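Local coordinates for protein chitinase (Paenibacillus sp. FPU-7, PDB 5GZT) that probably hydrolyses internal beta-1,4 linkages between N-acetylglucosamine units of chitin and chitodextrins, as an endo-acting family 18 glycosidase, at residues B[816-819]-B[820-823]; B[686-689]-B[690-693]; B[1057-1061]-B[1062-1066]; B[590-593]-B[594-597]. All coordinates share one frame; numbering follows the deposited sequence.

Interaction 1 (B[816-819]-B[820-823]); sequences FPSE and EIRE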
# COMPACT_ATOMS: atom_id res chain seq x y z
N PHE B 816 -6.88 -55.63 4.24
CA PHE B 816 -8.30 -55.78 4.43
C PHE B 816 -8.63 -57.13 5.09
O PHE B 816 -8.01 -58.20 4.78
CB PHE B 816 -9.04 -55.71 3.07
CG PHE B 816 -8.83 -54.42 2.36
CD1 PHE B 816 -9.58 -53.31 2.69
CD2 PHE B 816 -7.85 -54.30 1.40
CE1 PHE B 816 -9.37 -52.10 2.06
CE2 PHE B 816 -7.63 -53.09 0.76
CZ PHE B 816 -8.39 -51.98 1.09
N PRO B 817 -9.64 -57.11 6.00
CA PRO B 817 -10.02 -58.34 6.69
C PRO B 817 -10.73 -59.36 5.76
O PRO B 817 -10.64 -60.56 6.03
CB PRO B 817 -10.91 -57.83 7.81
CG PRO B 817 -11.56 -56.63 7.21
CD PRO B 817 -10.53 -55.99 6.35
N SER B 818 -11.36 -58.88 4.66
CA SER B 818 -11.93 -59.78 3.62
C SER B 818 -11.06 -60.96 3.31
O SER B 818 -9.96 -60.82 2.75
CB SER B 818 -12.25 -59.08 2.30
OG SER B 818 -12.62 -60.08 1.33
N GLU B 819 -11.55 -62.13 3.64
CA GLU B 819 -10.84 -63.32 3.31
C GLU B 819 -10.70 -63.56 1.78
O GLU B 819 -9.77 -64.25 1.32
CB GLU B 819 -11.49 -64.50 4.00
CG GLU B 819 -10.83 -65.83 3.72
CD GLU B 819 -9.34 -65.80 3.98
OE1 GLU B 819 -8.98 -65.59 5.16
OE2 GLU B 819 -8.56 -65.95 2.98
N GLU B 820 -11.60 -63.00 0.98
CA GLU B 820 -11.40 -63.10 -0.48
C GLU B 820 -10.20 -62.28 -0.99
O GLU B 820 -9.43 -62.78 -1.78
CB GLU B 820 -12.65 -62.71 -1.25
CG GLU B 820 -13.40 -63.92 -1.77
CD GLU B 820 -14.85 -63.59 -2.09
OE1 GLU B 820 -15.07 -62.45 -2.59
OE2 GLU B 820 -15.73 -64.44 -1.84
N ILE B 821 -10.11 -61.03 -0.53
CA ILE B 821 -9.05 -60.13 -0.88
C ILE B 821 -7.70 -60.70 -0.39
O ILE B 821 -6.77 -60.78 -1.16
CB ILE B 821 -9.35 -58.72 -0.37
CG1 ILE B 821 -10.60 -58.14 -1.07
CG2 ILE B 821 -8.17 -57.82 -0.59
CD1 ILE B 821 -11.09 -56.78 -0.55
N ARG B 822 -7.64 -61.22 0.84
CA ARG B 822 -6.42 -61.81 1.35
C ARG B 822 -5.95 -62.94 0.47
O ARG B 822 -4.75 -63.07 0.23
CB ARG B 822 -6.53 -62.33 2.82
CG ARG B 822 -6.70 -61.21 3.82
CD ARG B 822 -6.73 -61.67 5.28
NE ARG B 822 -6.86 -60.47 6.14
CZ ARG B 822 -6.48 -60.37 7.43
NH1 ARG B 822 -5.94 -61.40 8.08
NH2 ARG B 822 -6.63 -59.21 8.08
N GLU B 823 -6.86 -63.80 0.04
CA GLU B 823 -6.48 -64.94 -0.81
C GLU B 823 -6.00 -64.41 -2.15
O GLU B 823 -5.07 -64.90 -2.71
CB GLU B 823 -7.67 -65.91 -1.04
CG GLU B 823 -7.38 -67.16 -1.90
CD GLU B 823 -6.50 -68.27 -1.25
OE1 GLU B 823 -6.47 -69.37 -1.84
OE2 GLU B 823 -5.82 -68.11 -0.21

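Interaction 2 (B[686-689]-B[690-693]); sequences VISA and SDVT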
# COMPACT_ATOMS: atom_id res chain seq x y z
N VAL B 686 17.32 -3.99 -25.84
CA VAL B 686 18.29 -4.70 -26.64
C VAL B 686 19.44 -5.17 -25.70
O VAL B 686 20.23 -4.32 -25.23
CB VAL B 686 18.85 -3.89 -27.83
CG1 VAL B 686 19.94 -4.65 -28.57
CG2 VAL B 686 17.73 -3.58 -28.85
N ILE B 687 19.57 -6.51 -25.52
CA ILE B 687 20.70 -7.10 -24.83
C ILE B 687 21.84 -7.34 -25.74
O ILE B 687 21.67 -7.35 -26.96
CB ILE B 687 20.32 -8.38 -24.09
CG1 ILE B 687 19.88 -9.51 -25.03
CG2 ILE B 687 19.17 -8.09 -23.15
CD1 ILE B 687 19.77 -10.87 -24.30
N SER B 688 23.00 -7.52 -25.15
CA SER B 688 24.25 -7.83 -25.86
C SER B 688 24.73 -9.24 -25.48
O SER B 688 24.26 -9.81 -24.46
CB SER B 688 25.33 -6.81 -25.51
OG SER B 688 24.94 -5.53 -26.04
N ALA B 689 25.65 -9.77 -26.26
CA ALA B 689 26.11 -11.18 -26.07
C ALA B 689 26.64 -11.45 -24.66
O ALA B 689 26.46 -12.54 -24.10
CB ALA B 689 27.22 -11.50 -27.11
N SER B 690 27.27 -10.44 -24.06
CA SER B 690 27.97 -10.60 -22.78
C SER B 690 26.95 -10.55 -21.63
O SER B 690 27.26 -10.88 -20.47
CB SER B 690 29.17 -9.58 -22.69
OG SER B 690 28.65 -8.24 -22.62
N ASP B 691 25.66 -10.23 -21.94
CA ASP B 691 24.65 -10.20 -20.93
C ASP B 691 24.02 -11.57 -20.57
O ASP B 691 23.25 -11.66 -19.60
CB ASP B 691 23.51 -9.29 -21.40
CG ASP B 691 23.96 -7.80 -21.55
OD1 ASP B 691 24.93 -7.44 -20.85
OD2 ASP B 691 23.25 -7.11 -22.34
N VAL B 692 24.32 -12.59 -21.34
CA VAL B 692 23.79 -13.92 -21.13
C VAL B 692 24.91 -14.95 -21.35
O VAL B 692 25.61 -14.88 -22.40
CB VAL B 692 22.66 -14.21 -22.15
CG1 VAL B 692 22.10 -15.63 -21.96
CG2 VAL B 692 21.47 -13.26 -21.94
N THR B 693 24.99 -15.97 -20.48
CA THR B 693 25.91 -17.08 -20.78
C THR B 693 25.12 -18.36 -20.94
O THR B 693 24.20 -18.65 -20.15
CB THR B 693 26.96 -17.31 -19.67
OG1 THR B 693 26.30 -17.85 -18.55
CG2 THR B 693 27.62 -16.02 -19.23

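Interaction 3 (B[1057-1061]-B[1062-1066]); sequences KDYFD and KGYTR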
# COMPACT_ATOMS: atom_id res chain seq x y z
N LYS B 1057 -19.04 -44.33 -15.50
CA LYS B 1057 -20.32 -45.02 -15.33
C LYS B 1057 -21.27 -44.40 -14.26
O LYS B 1057 -22.47 -44.58 -14.35
CB LYS B 1057 -20.11 -46.53 -15.16
CG LYS B 1057 -19.38 -46.96 -13.91
CD LYS B 1057 -19.13 -48.47 -13.95
CE LYS B 1057 -18.22 -48.96 -12.81
NZ LYS B 1057 -18.44 -48.29 -11.47
N ASP B 1058 -20.73 -43.65 -13.30
CA ASP B 1058 -21.50 -43.20 -12.13
C ASP B 1058 -21.62 -41.68 -11.94
O ASP B 1058 -22.30 -41.29 -11.00
CB ASP B 1058 -20.86 -43.70 -10.81
CG ASP B 1058 -20.82 -45.23 -10.67
OD1 ASP B 1058 -21.49 -45.95 -11.41
OD2 ASP B 1058 -20.10 -45.70 -9.76
N TYR B 1059 -20.90 -40.84 -12.69
CA TYR B 1059 -20.86 -39.39 -12.37
C TYR B 1059 -21.21 -38.51 -13.55
O TYR B 1059 -22.10 -37.64 -13.50
CB TYR B 1059 -19.48 -38.96 -11.88
CG TYR B 1059 -19.15 -39.38 -10.49
CD1 TYR B 1059 -18.83 -40.70 -10.20
CD2 TYR B 1059 -19.16 -38.46 -9.46
CE1 TYR B 1059 -18.53 -41.08 -8.90
CE2 TYR B 1059 -18.88 -38.84 -8.16
CZ TYR B 1059 -18.55 -40.14 -7.90
OH TYR B 1059 -18.26 -40.47 -6.60
N PHE B 1060 -20.52 -38.76 -14.65
CA PHE B 1060 -20.80 -38.03 -15.87
C PHE B 1060 -22.29 -38.16 -16.27
O PHE B 1060 -22.82 -39.29 -16.43
CB PHE B 1060 -19.87 -38.47 -17.03
CG PHE B 1060 -18.37 -38.16 -16.82
CD1 PHE B 1060 -17.90 -37.14 -15.93
CD2 PHE B 1060 -17.41 -38.91 -17.54
CE1 PHE B 1060 -16.52 -36.91 -15.78
CE2 PHE B 1060 -16.04 -38.67 -17.39
CZ PHE B 1060 -15.61 -37.67 -16.51
N ASP B 1061 -22.93 -36.99 -16.42
CA ASP B 1061 -24.36 -36.87 -16.80
C ASP B 1061 -25.31 -37.59 -15.84
O ASP B 1061 -26.27 -38.21 -16.25
CB ASP B 1061 -24.58 -37.39 -18.21
CG ASP B 1061 -23.62 -36.82 -19.20
OD1 ASP B 1061 -23.47 -35.58 -19.22
OD2 ASP B 1061 -23.02 -37.61 -19.96
N LYS B 1062 -24.98 -37.53 -14.56
CA LYS B 1062 -25.78 -38.09 -13.49
C LYS B 1062 -25.95 -36.99 -12.51
O LYS B 1062 -25.76 -37.17 -11.32
CB LYS B 1062 -25.09 -39.24 -12.80
CG LYS B 1062 -25.72 -40.57 -13.03
CD LYS B 1062 -25.47 -41.10 -14.42
CE LYS B 1062 -25.40 -42.61 -14.28
NZ LYS B 1062 -25.16 -43.23 -15.61
N GLY B 1063 -26.30 -35.82 -13.03
CA GLY B 1063 -26.51 -34.67 -12.17
C GLY B 1063 -25.24 -33.92 -11.86
O GLY B 1063 -25.27 -32.98 -11.06
N TYR B 1064 -24.12 -34.32 -12.50
CA TYR B 1064 -22.85 -33.64 -12.34
C TYR B 1064 -22.71 -32.85 -13.60
O TYR B 1064 -22.89 -33.38 -14.71
CB TYR B 1064 -21.66 -34.65 -12.16
CG TYR B 1064 -21.60 -35.22 -10.77
CD1 TYR B 1064 -20.94 -34.54 -9.74
CD2 TYR B 1064 -22.26 -36.42 -10.45
CE1 TYR B 1064 -20.92 -35.03 -8.42
CE2 TYR B 1064 -22.22 -36.93 -9.15
CZ TYR B 1064 -21.59 -36.23 -8.13
OH TYR B 1064 -21.62 -36.73 -6.83
N THR B 1065 -22.35 -31.58 -13.42
CA THR B 1065 -21.91 -30.75 -14.54
C THR B 1065 -20.38 -30.53 -14.50
O THR B 1065 -19.79 -30.31 -13.40
CB THR B 1065 -22.63 -29.38 -14.52
OG1 THR B 1065 -24.04 -29.60 -14.30
CG2 THR B 1065 -22.40 -28.62 -15.82
N ARG B 1066 -19.78 -30.60 -15.69
CA ARG B 1066 -18.34 -30.41 -15.90
C ARG B 1066 -18.08 -28.93 -16.04
O ARG B 1066 -18.66 -28.30 -16.87
CB ARG B 1066 -17.85 -31.13 -17.15
CG ARG B 1066 -16.34 -30.85 -17.40
CD ARG B 1066 -15.82 -31.54 -18.65
NE ARG B 1066 -14.38 -31.36 -18.89
CZ ARG B 1066 -13.80 -30.27 -19.42
NH1 ARG B 1066 -14.48 -29.14 -19.68
NH2 ARG B 1066 -12.48 -30.27 -19.65
O HOH W 1 -20.72 -34.53 -16.50

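Interaction 4 (B[590-593]-B[594-597]); sequences LFNG and STFI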
# COMPACT_ATOMS: atom_id res chain seq x y z
N LEU B 590 6.53 2.98 -25.46
CA LEU B 590 6.49 2.31 -26.76
C LEU B 590 6.33 3.28 -27.90
O LEU B 590 5.64 4.34 -27.74
CB LEU B 590 5.30 1.41 -26.80
CG LEU B 590 5.17 0.47 -25.58
CD1 LEU B 590 3.93 -0.41 -25.82
CD2 LEU B 590 6.40 -0.41 -25.47
N PHE B 591 6.82 2.90 -29.08
CA PHE B 591 6.52 3.73 -30.28
C PHE B 591 6.51 2.83 -31.47
O PHE B 591 7.34 1.90 -31.57
CB PHE B 591 7.60 4.81 -30.43
CG PHE B 591 7.33 5.85 -31.50
CD1 PHE B 591 6.17 6.56 -31.47
CD2 PHE B 591 8.30 6.20 -32.41
CE1 PHE B 591 5.89 7.57 -32.46
CE2 PHE B 591 8.07 7.16 -33.40
CZ PHE B 591 6.85 7.87 -33.41
N ASN B 592 5.53 3.03 -32.35
CA ASN B 592 5.46 2.31 -33.60
C ASN B 592 5.67 3.16 -34.85
O ASN B 592 5.42 2.69 -35.96
CB ASN B 592 4.13 1.55 -33.72
CG ASN B 592 2.97 2.46 -34.04
OD1 ASN B 592 3.04 3.69 -33.83
ND2 ASN B 592 1.89 1.87 -34.51
N GLY B 593 6.16 4.37 -34.68
CA GLY B 593 6.25 5.29 -35.79
C GLY B 593 5.08 6.31 -35.86
O GLY B 593 5.17 7.26 -36.59
N SER B 594 4.03 6.16 -35.05
CA SER B 594 2.94 7.09 -35.14
C SER B 594 2.21 7.19 -33.82
O SER B 594 1.74 8.29 -33.40
CB SER B 594 2.03 6.63 -36.31
OG SER B 594 0.82 7.28 -36.14
N THR B 595 2.02 6.04 -33.15
CA THR B 595 1.51 6.07 -31.78
C THR B 595 2.60 5.92 -30.72
O THR B 595 3.38 4.95 -30.78
CB THR B 595 0.46 4.99 -31.64
OG1 THR B 595 -0.50 5.18 -32.67
CG2 THR B 595 -0.15 5.01 -30.35
N PHE B 596 2.57 6.81 -29.74
CA PHE B 596 3.48 6.83 -28.59
C PHE B 596 2.72 6.49 -27.31
O PHE B 596 1.63 7.00 -27.04
CB PHE B 596 4.13 8.22 -28.46
CG PHE B 596 4.88 8.42 -27.22
CD1 PHE B 596 4.24 8.81 -26.09
CD2 PHE B 596 6.27 8.21 -27.16
CE1 PHE B 596 4.93 9.01 -24.93
CE2 PHE B 596 6.97 8.38 -25.98
CZ PHE B 596 6.30 8.78 -24.88
N ILE B 597 3.28 5.59 -26.50
CA ILE B 597 2.59 5.09 -25.32
C ILE B 597 3.54 5.22 -24.16
O ILE B 597 4.61 4.58 -24.15
CB ILE B 597 2.19 3.60 -25.51
CG1 ILE B 597 1.22 3.47 -26.67
CG2 ILE B 597 1.58 3.06 -24.25
CD1 ILE B 597 0.72 2.11 -27.12
O HOH W 2 -0.44 3.69 -34.71

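Interaction 1 (B[816-819]-B[820-823])
Arg822 reaches back over the start of its own helix to the carbonyl of Phe816. Its CB lies against Ser818 O, and CG, set opposite the carbonyl carbon (chi1 -67°), settles between two backbone oxygens, 3.4 Å from Phe816 O and close to Ser818 O. From CG the chain runs extended, so that CD passes along Phe816 O and NE arrives at it for a nearly straight hydrogen bond of 2.9 Å. The acceptor lies in the guanidinium plane, at the edge where the NE hydrogen emerges. Beyond, NH2 comes to 3.8 Å from Pro817 CA. A long chain ending in a planar donor suits this place, since the carbonyl it meets precedes the helix by three residues.

The backbone that Arg822 spans is a helix N-terminus, with Ser818 as N-cap of helix 819-826. Its OG, anti to the backbone N (chi1 173°), turns in to accept from Ile821 N at 3.3 Å, while Ser818 O receives Arg822 N at 3.0 Å in the first full helical turn. Serine is short enough to fold back on the amide it caps. Pro817, which has no N-H to offer, fits a position just ahead of the helix. Ile821 CG2, by contrast, touches Phe816 CD2 at 4.1 Å. Glu819 and Glu823, one helical turn apart, both direct OE2 to Arg826, which probably offsets the repulsion between their carboxylates.

Interaction 2 (B[686-689]-B[690-693])
With chi1 at -65°, Asp691 carries its carboxylate beside its own backbone N and back toward Ser688, whose amide it meets; Ile687, with chi1 at 65°, holds CG1 between its backbone N and carbonyl carbon and sends CD1 to Val692. The first contact brackets a short 3-10 turn, 689-691, that leads into strand 692-695 of the immunoglobulin-like domain; the second packs the residues on its two sides together. Ser688 N donates to Asp691 OD2 at 2.9 Å in an almost straight bond, arriving from above the carboxylate plane. In return Asp691 N donates to Ser688 O, also at 2.9 Å, so the two residues are tied by a reciprocal pair of bonds. Aspartate suits the place because its short side chain can reach a backbone amide three residues earlier. Its charge has further partners: Lys684 forms a salt bridge with OD2, and Ser741 is hydrogen-bonded to OD1. OD2 therefore serves an amide and an ammonium group together, which would be expected to favour the ionised form.

Ala689, small and exposed, offers its carbonyl to Val692 N in a weak bond of 3.5 Å. Val692 begins the strand, its branched side chain packing on Val705 and Val736. The apolar end of the turn is completed where Ile687, which also touches Asn707, crosses Val692 at an angle, Ile687 CD1 lying 3.8 Å from Val692 CG2.

Interaction 3 (B[1057-1061]-B[1062-1066])
Tyr1059 and Tyr1064 lie side by side, their side chains pointing the same way but their rings inclined at 42°, with centroids 4.9 Å apart. At this tilt Tyr1059 CD2 sits over one face of the Tyr1064 ring, displaced toward its rim, 3.4 Å from Tyr1064 CE2. Nearer the backbone, Tyr1064 CD2 lies 3.3 Å from Tyr1059 O. Large flat tyrosines suit this place because each can lie along the other and still reach further neighbours, Tyr1059 to Pro1047, Pro1050 and Ile1088, Tyr1064 to Leu1077 and Ala1082.

Lys1062 takes another course, its chain bent at chi2 and chi3 so that NZ makes a weak bond to Lys1057 O near the helix end. Its backbone N donates to Tyr1059 O at 3.1 Å, and a water bridges Asp1061 N and Tyr1064 O. Gly1063 has a positive phi (85°) at which a CB would press on the preceding carbonyl oxygen. The bond from Lys1062 N closes a type II beta turn, Tyr1059 to Lys1062, within a compact helix-to-strand connection that joins helix 1052-1058 to the edge strand 1065-1069 of a small antiparallel sheet in the second family 18 glycosidase region.

Interaction 4 (B[590-593]-B[594-597])
Leu590 and Ile597 face each other as a hydrogen-bonded antiparallel pair, Leu590 N giving to Ile597 O at 2.8 Å and Ile597 N returning a bond to Leu590 O. Their CB atoms stand 4.0 Å apart on one face of the sheet, where branched aliphatic chains fill a buried layer with Tyr599 on the Leu590 side and Tyr571 on the Ile597 side.

Phe591 is next, paired with Phe596 without direct hydrogen bonds, both side chains on the other face. Its CG is anti to the backbone N (chi1 -172°), which swings the ring along the bend: the edge meets Phe596 CA, CD1 comes 3.3 Å from Thr595 O, and Gly593 N lies 3.5 Å above the ring, over its centre. A broad ring thus covers the polar backbone of the turn. Phe596 itself meets the rings of Trp538 and Tyr589.

Asn592 then ties the bend together. Its N donates to Thr595 O, while OD1, on a side chain held between backbone N and carbonyl carbon (chi1 75°), accepts two amides: Thr595 N at 2.7 Å, in the carbonyl plane, and Ser594 N at 2.9 Å, from above that plane. These two bonds fix the amide group's rotation, and its ND2 reaches a water that also contacts Thr595 OG1.

Gly593 adopts phi 98°, where a CB would strike the preceding carbonyl oxygen, so glycine fits. Gly593 and Ser594 lie at the tip where the chain reverses, as is characteristic of a beta hairpin; here strands 587-591 and 596-598 lie within a five-stranded antiparallel sheet of the first family 18 region.

In the fold
Along the chain the order is interaction 4, interaction 2, interaction 1 and interaction 3, each closing before the next opens. Interaction 4 lies in the first family 18 region, interaction 2 in the immunoglobulin-like domain, and interactions 1 and 3 together in the second family 18 region. Interactions 2 and 4 are the closest pair, their centres about 26 Å apart and nearest atoms about 11 Å apart, though no atoms touch. Interactions 1 and 3 follow at about 32 Å between centres, while interactions 1 and 4 have centres about 75 Å apart. The four thus mark local chain turns, at a helix start, two strand entries and a hairpin, spread over two family 18 regions and the module between them.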